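Local coordinates for protein apical membrane antigen 1 (Babesia divergens, PDB 4APM) that is a surface antigen of an apicomplexan parasite, probably acting at the moving junction formed during host cell invasion, at residues C217-A225 with V348-F359. Sequence-based numbering, arbitrary orientation.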
loop_
_atom_site.group_PDB
_atom_site.type_symbol
_atom_site.label_atom_id
_atom_site.label_comp_id
_atom_site.label_asym_id
_atom_site.label_seq_id
_atom_site.Cartn_x
_atom_site.Cartn_y
_atom_site.Cartn_z
ATOM N N CYS A 217 -1.540 -9.437 1.271
ATOM C CA CYS A 217 -1.598 -7.978 1.135
ATOM C C CYS A 217 -0.655 -7.597 -0.001
ATOM O O CYS A 217 0.370 -8.250 -0.183
ATOM C CB CYS A 217 -1.099 -7.330 2.434
ATOM S SG CYS A 217 -2.181 -7.510 3.864
ATOM N N PRO A 218 -0.970 -6.526 -0.749
ATOM C CA PRO A 218 -0.076 -6.123 -1.838
ATOM C C PRO A 218 1.098 -5.275 -1.324
ATOM O O PRO A 218 1.099 -4.064 -1.510
ATOM C CB PRO A 218 -0.995 -5.253 -2.712
ATOM C CG PRO A 218 -1.919 -4.610 -1.716
ATOM C CD PRO A 218 -2.205 -5.706 -0.725
ATOM N N MET A 219 2.112 -5.918 -0.750
ATOM C CA MET A 219 3.195 -5.197 -0.070
ATOM C C MET A 219 4.257 -4.656 -1.016
ATOM O O MET A 219 5.020 -3.774 -0.636
ATOM C CB MET A 219 3.851 -6.079 1.006
ATOM C CG MET A 219 2.859 -6.630 2.036
ATOM S SD MET A 219 1.832 -5.345 2.815
ATOM C CE MET A 219 3.083 -4.259 3.453
ATOM N N TYR A 220 4.274 -5.132 -2.261
ATOM C CA TYR A 220 5.353 -4.743 -3.170
ATOM C C TYR A 220 4.881 -4.184 -4.494
ATOM O O TYR A 220 4.004 -4.758 -5.141
ATOM C CB TYR A 220 6.362 -5.895 -3.370
ATOM C CG TYR A 220 6.738 -6.551 -2.062
ATOM C CD1 TYR A 220 7.512 -5.878 -1.119
ATOM C CD2 TYR A 220 6.208 -7.784 -1.710
ATOM C CE1 TYR A 220 7.791 -6.447 0.116
ATOM C CE2 TYR A 220 6.486 -8.365 -0.476
ATOM C CZ TYR A 220 7.277 -7.696 0.425
ATOM O OH TYR A 220 7.538 -8.275 1.654
ATOM N N PRO A 221 5.512 -3.081 -4.940
ATOM C CA PRO A 221 5.327 -2.674 -6.325
ATOM C C PRO A 221 5.550 -3.879 -7.278
ATOM O O PRO A 221 6.465 -4.687 -7.051
ATOM C CB PRO A 221 6.427 -1.615 -6.526
ATOM C CG PRO A 221 6.686 -1.087 -5.159
ATOM C CD PRO A 221 6.556 -2.292 -4.266
ATOM N N VAL A 222 4.700 -4.027 -8.292
ATOM C CA VAL A 222 4.958 -5.007 -9.336
ATOM C C VAL A 222 5.673 -4.339 -10.521
ATOM O O VAL A 222 5.132 -3.398 -11.158
ATOM C CB VAL A 222 3.677 -5.718 -9.783
ATOM C CG1 VAL A 222 4.004 -6.849 -10.744
ATOM C CG2 VAL A 222 2.915 -6.251 -8.561
ATOM N N LYS A 223 6.912 -4.784 -10.765
ATOM C CA LYS A 223 7.773 -4.220 -11.819
ATOM C C LYS A 223 7.197 -4.567 -13.172
ATOM O O LYS A 223 6.567 -5.607 -13.315
ATOM C CB LYS A 223 9.201 -4.775 -11.699
ATOM C CG LYS A 223 10.197 -4.124 -12.634
ATOM C CD LYS A 223 11.637 -4.485 -12.283
ATOM C CE LYS A 223 11.804 -5.964 -11.984
ATOM N NZ LYS A 223 13.239 -6.364 -11.897
ATOM N N ASP A 224 7.344 -3.653 -14.129
ATOM C CA ASP A 224 6.909 -3.852 -15.528
ATOM C C ASP A 224 5.412 -4.077 -15.671
ATOM O O ASP A 224 4.976 -4.817 -16.559
ATOM C CB ASP A 224 7.678 -5.001 -16.186
ATOM C CG ASP A 224 9.168 -4.775 -16.179
ATOM O OD1 ASP A 224 9.631 -3.668 -16.527
ATOM O OD2 ASP A 224 9.881 -5.691 -15.777
ATOM N N ALA A 225 4.625 -3.446 -14.799
ATOM C CA ALA A 225 3.170 -3.709 -14.735
ATOM C C ALA A 225 2.355 -2.445 -14.711
ATOM O O ALA A 225 2.719 -1.458 -14.052
ATOM C CB ALA A 225 2.831 -4.564 -13.519
ATOM N N VAL A 348 -0.661 0.579 0.539
ATOM C CA VAL A 348 -0.145 -0.120 1.749
ATOM C C VAL A 348 1.297 -0.572 1.594
ATOM O O VAL A 348 2.004 -0.787 2.598
ATOM C CB VAL A 348 -1.006 -1.324 2.197
ATOM C CG1 VAL A 348 -2.428 -0.894 2.514
ATOM C CG2 VAL A 348 -0.999 -2.408 1.150
ATOM N N GLY A 349 1.728 -0.688 0.333
ATOM C CA GLY A 349 2.973 -1.348 -0.017
ATOM C C GLY A 349 4.151 -0.396 -0.025
ATOM O O GLY A 349 3.998 0.822 0.071
ATOM N N SER A 350 5.333 -0.961 -0.165
ATOM C CA SER A 350 6.527 -0.165 -0.264
ATOM C C SER A 350 6.421 0.974 -1.298
ATOM O O SER A 350 5.911 0.782 -2.402
ATOM C CB SER A 350 7.724 -1.049 -0.609
ATOM O OG SER A 350 8.883 -0.241 -0.472
ATOM N N PRO A 351 6.917 2.153 -0.943
ATOM C CA PRO A 351 7.093 3.256 -1.910
ATOM C C PRO A 351 8.333 3.148 -2.842
ATOM O O PRO A 351 8.539 4.032 -3.693
ATOM C CB PRO A 351 7.272 4.479 -0.990
ATOM C CG PRO A 351 7.945 3.916 0.239
ATOM C CD PRO A 351 7.293 2.553 0.438
ATOM N N LEU A 352 9.175 2.124 -2.655
ATOM C CA LEU A 352 10.516 2.054 -3.310
ATOM C C LEU A 352 10.503 1.126 -4.489
ATOM O O LEU A 352 10.138 -0.047 -4.342
ATOM C CB LEU A 352 11.567 1.501 -2.342
ATOM C CG LEU A 352 11.802 2.239 -1.046
ATOM C CD1 LEU A 352 13.023 1.654 -0.320
ATOM C CD2 LEU A 352 11.961 3.728 -1.355
ATOM N N GLU A 353 11.006 1.595 -5.628
ATOM C CA GLU A 353 11.265 0.689 -6.761
ATOM C C GLU A 353 12.091 -0.489 -6.328
ATOM O O GLU A 353 11.910 -1.589 -6.845
ATOM C CB GLU A 353 12.021 1.380 -7.904
ATOM C CG GLU A 353 11.165 2.192 -8.855
ATOM C CD GLU A 353 12.009 2.865 -9.924
ATOM O OE1 GLU A 353 12.997 2.243 -10.372
ATOM O OE2 GLU A 353 11.748 4.046 -10.244
ATOM N N GLN A 354 13.046 -0.259 -5.436
ATOM C CA GLN A 354 13.952 -1.346 -5.027
ATOM C C GLN A 354 13.182 -2.550 -4.513
ATOM O O GLN A 354 13.757 -3.619 -4.372
ATOM C CB GLN A 354 14.863 -0.936 -3.869
ATOM C CG GLN A 354 15.604 0.362 -3.974
ATOM C CD GLN A 354 16.125 0.765 -2.608
ATOM O OE1 GLN A 354 16.091 -0.035 -1.659
ATOM N NE2 GLN A 354 16.576 2.003 -2.482
ATOM N N ASP A 355 11.973 -2.327 -4.000
ATOM C CA ASP A 355 11.298 -3.388 -3.261
ATOM C C ASP A 355 10.356 -4.131 -4.140
ATOM O O ASP A 355 9.577 -4.964 -3.677
ATOM C CB ASP A 355 10.552 -2.844 -2.081
ATOM C CG ASP A 355 11.453 -2.441 -0.979
ATOM O OD1 ASP A 355 12.608 -2.934 -0.926
ATOM O OD2 ASP A 355 11.004 -1.659 -0.131
ATOM N N ALA A 356 10.417 -3.843 -5.422
ATOM C CA ALA A 356 9.503 -4.472 -6.335
ATOM C C ALA A 356 9.688 -5.991 -6.512
ATOM O O ALA A 356 10.747 -6.572 -6.292
ATOM C CB ALA A 356 9.506 -3.759 -7.675
ATOM N N VAL A 357 8.647 -6.575 -7.056
ATOM C CA VAL A 357 8.510 -7.974 -7.239
ATOM C C VAL A 357 8.294 -8.088 -8.742
ATOM O O VAL A 357 7.658 -7.215 -9.332
ATOM C CB VAL A 357 7.282 -8.421 -6.402
ATOM C CG1 VAL A 357 6.107 -8.916 -7.229
ATOM C CG2 VAL A 357 7.692 -9.327 -5.250
ATOM N N PRO A 358 8.912 -9.084 -9.395
ATOM C CA PRO A 358 8.800 -9.127 -10.859
ATOM C C PRO A 358 7.374 -9.385 -11.318
ATOM O O PRO A 358 6.611 -10.036 -10.598
ATOM C CB PRO A 358 9.705 -10.316 -11.247
ATOM C CG PRO A 358 9.884 -11.105 -9.989
ATOM C CD PRO A 358 9.888 -10.068 -8.897
ATOM N N PHE A 359 7.014 -8.874 -12.499
ATOM C CA PHE A 359 5.757 -9.249 -13.186
ATOM C C PHE A 359 5.602 -10.784 -13.174
ATOM O O PHE A 359 6.604 -11.501 -13.254
ATOM C CB PHE A 359 5.754 -8.710 -14.637
ATOM C CG PHE A 359 4.428 -8.867 -15.337
ATOM C CD1 PHE A 359 4.037 -10.093 -15.822
ATOM C CD2 PHE A 359 3.535 -7.813 -15.400
ATOM C CE1 PHE A 359 2.798 -10.265 -16.394
ATOM C CE2 PHE A 359 2.286 -7.972 -15.964
ATOM C CZ PHE A 359 1.918 -9.203 -16.476
#
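The Tyr220 ring meets Val357 CG2 and the carbonyl oxygen of Asp355 obliquely, while one face has Met219 CB, from its own segment, over its centre, 3.7 Å above the plane. With CG beside its backbone N (chi1 -45°), Tyr220 brings CD1 within 3.4 Å of Asp355 O and leaves its hydroxyl to bond Glu214. At the edge of the Phe359 ring, Lys223 O and Ala225 CB lie near its plane, the methyl 3.8 Å from CD2; Asp224 O approaches CD2 obliquely, at 3.5 Å. A large apolar ring suits this buried place, lined by Ala225 CB, Leu336, Ile338 and Leu390.

Between the rings the backbones form a single beta bridge. Val357 N donates to Pro221 O (2.9 Å) and Lys223 N to Val357 O (2.9 Å). Pro221, which has no N-H to give, still accepts through its carbonyl and rests CG 3.4 Å from Ser350 O. Farther along, Ser350 N bonds Met219 O, and side-chain-free Gly349 lets its CA come within 3.2 Å of that oxygen. Ser350 OG makes an ST turn with Leu352 N and gives its proton to Asp355 OD2, tying the loop across its 3-10 turn.

This is loop-to-loop packing within the AMA1 ectodomain fragment, away from the calcium site at Gly120 and Asp122. One loop leads from helix 213-216 into strand 225-231, the other follows strand 342-346. Cys217, just after helix 213-216, is disulfide-bonded to Cys51. Strand 335-339 packs on Val222 and Phe359, strand 342-346 on Pro221 and Ala356, and helix 249-257 on Leu352.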